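Local coordinates for programmed cell death 6-interacting protein (Homo sapiens, PDB 5WA1) that acts in multivesicular body biogenesis, endocytosis, membrane repair and cytokinesis, and binds CHMP4 proteins of ESCRT-III through its Bro1 domain, the part present here, at residues N147-A152 with Q175-A180. Numbering follows the deposited sequence.
Sequences NCAALA and QFASGA
The carbonyl oxygen of C148 takes the helical N-H of A152, with N and O 2.9 Å apart, and also lies against the rim of the F176 ring, near the ring plane and 3.8 Å from CE2. F176 gets there because CG stands anti to the backbone N (chi1 169°), which carries the phenyl group along its own helix and across to the neighbour. The ring edge then fits between the methyl CB of A152 and the methylene CB of C148, one turn apart on the other helix: CB of A152 lies 3.7 Å from CD2 of F176, and CB of C148 lies 4.0 Å from CE2 of F176. One ring face is backed by CB of A180, from the same helix as F176 and offset toward the rim. The segments belong to helices 137-157 and 164-191, consecutive in the chain and packed as an antiparallel hairpin in the helical, TPR-like body of the Bro1 domain. The axes of segments 147-152 and 175-180 come within 8.3 Å, with N-to-C directions 154° apart. Small residues permit this closeness: CA of A149 and CA of A177 are 4.1 Å apart, and CB of A177 rests on the A149 carbonyl oxygen at 3.5 Å. A180, one turn beyond A177, meets the same A149, CB to CB 3.8 Å. L90 of helix 83-97 touches both C148 and F176, while M212 of helix 202-226 packs on A177.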
loop_
_atom_site.group_PDB
_atom_site.type_symbol
_atom_site.label_atom_id
_atom_site.label_comp_id
_atom_site.label_asym_id
_atom_site.label_seq_id
_atom_site.Cartn_x
_atom_site.Cartn_y
_atom_site.Cartn_z
ATOM N N ASN A 147 -5.371 -9.686 3.411
ATOM C CA ASN A 147 -4.063 -10.243 3.737
ATOM C C ASN A 147 -3.140 -10.251 2.528
ATOM O O ASN A 147 -1.925 -10.126 2.695
ATOM C CB ASN A 147 -4.218 -11.653 4.324
ATOM C CG ASN A 147 -4.635 -11.622 5.788
ATOM O OD1 ASN A 147 -5.030 -10.576 6.296
ATOM N ND2 ASN A 147 -4.545 -12.762 6.469
ATOM N N CYS A 148 -3.681 -10.407 1.313
ATOM C CA CYS A 148 -2.844 -10.236 0.126
ATOM C C CYS A 148 -2.235 -8.842 0.112
ATOM O O CYS A 148 -1.019 -8.677 -0.058
ATOM C CB CYS A 148 -3.655 -10.452 -1.150
ATOM S SG CYS A 148 -4.340 -12.116 -1.374
ATOM N N ALA A 149 -3.078 -7.824 0.293
ATOM C CA ALA A 149 -2.597 -6.444 0.313
ATOM C C ALA A 149 -1.618 -6.216 1.459
ATOM O O ALA A 149 -0.562 -5.595 1.273
ATOM C CB ALA A 149 -3.787 -5.490 0.420
ATOM N N ALA A 150 -1.950 -6.716 2.653
ATOM C CA ALA A 150 -1.092 -6.525 3.819
ATOM C C ALA A 150 0.260 -7.199 3.625
ATOM O O ALA A 150 1.311 -6.604 3.894
ATOM C CB ALA A 150 -1.791 -7.070 5.070
ATOM N N LEU A 151 0.259 -8.460 3.180
ATOM C CA LEU A 151 1.531 -9.136 2.952
ATOM C C LEU A 151 2.327 -8.445 1.849
ATOM O O LEU A 151 3.551 -8.295 1.960
ATOM C CB LEU A 151 1.292 -10.621 2.636
ATOM C CG LEU A 151 2.564 -11.453 2.444
ATOM C CD1 LEU A 151 3.413 -11.437 3.704
ATOM C CD2 LEU A 151 2.270 -12.895 2.023
ATOM N N ALA A 152 1.648 -7.972 0.799
ATOM C CA ALA A 152 2.342 -7.215 -0.242
ATOM C C ALA A 152 2.966 -5.942 0.321
ATOM O O ALA A 152 4.079 -5.562 -0.069
ATOM C CB ALA A 152 1.381 -6.866 -1.378
ATOM N N GLN A 175 1.551 -0.577 -5.290
ATOM C CA GLN A 175 0.417 -0.311 -6.169
ATOM C C GLN A 175 -0.592 -1.454 -6.128
ATOM O O GLN A 175 -1.804 -1.219 -6.202
ATOM C CB GLN A 175 0.906 -0.059 -7.591
ATOM C CG GLN A 175 1.610 1.296 -7.729
ATOM C CD GLN A 175 2.138 1.512 -9.127
ATOM O OE1 GLN A 175 1.477 2.128 -9.968
ATOM N NE2 GLN A 175 3.321 0.978 -9.394
ATOM N N PHE A 176 -0.113 -2.694 -6.016
ATOM C CA PHE A 176 -1.028 -3.811 -5.815
ATOM C C PHE A 176 -1.797 -3.656 -4.508
ATOM O O PHE A 176 -3.028 -3.755 -4.489
ATOM C CB PHE A 176 -0.271 -5.141 -5.830
ATOM C CG PHE A 176 -1.120 -6.293 -5.376
ATOM C CD1 PHE A 176 -1.992 -6.902 -6.256
ATOM C CD2 PHE A 176 -1.112 -6.703 -4.047
ATOM C CE1 PHE A 176 -2.821 -7.952 -5.833
ATOM C CE2 PHE A 176 -1.937 -7.736 -3.613
ATOM C CZ PHE A 176 -2.787 -8.359 -4.512
ATOM N N ALA A 177 -1.087 -3.415 -3.399
ATOM C CA ALA A 177 -1.763 -3.250 -2.116
ATOM C C ALA A 177 -2.774 -2.113 -2.174
ATOM O O ALA A 177 -3.901 -2.249 -1.681
ATOM C CB ALA A 177 -0.744 -3.006 -1.000
ATOM N N SER A 178 -2.403 -1.001 -2.811
ATOM C CA SER A 178 -3.323 0.123 -2.950
ATOM C C SER A 178 -4.590 -0.284 -3.686
ATOM O O SER A 178 -5.700 0.076 -3.278
ATOM C CB SER A 178 -2.639 1.277 -3.686
ATOM O OG SER A 178 -3.544 2.373 -3.846
ATOM N N GLY A 179 -4.444 -1.022 -4.791
ATOM C CA GLY A 179 -5.612 -1.434 -5.549
ATOM C C GLY A 179 -6.436 -2.486 -4.838
ATOM O O GLY A 179 -7.662 -2.538 -4.998
ATOM N N ALA A 180 -5.788 -3.335 -4.041
ATOM C CA ALA A 180 -6.531 -4.375 -3.339
ATOM C C ALA A 180 -7.305 -3.802 -2.157
ATOM O O ALA A 180 -8.460 -4.178 -1.940
ATOM C CB ALA A 180 -5.587 -5.488 -2.879
#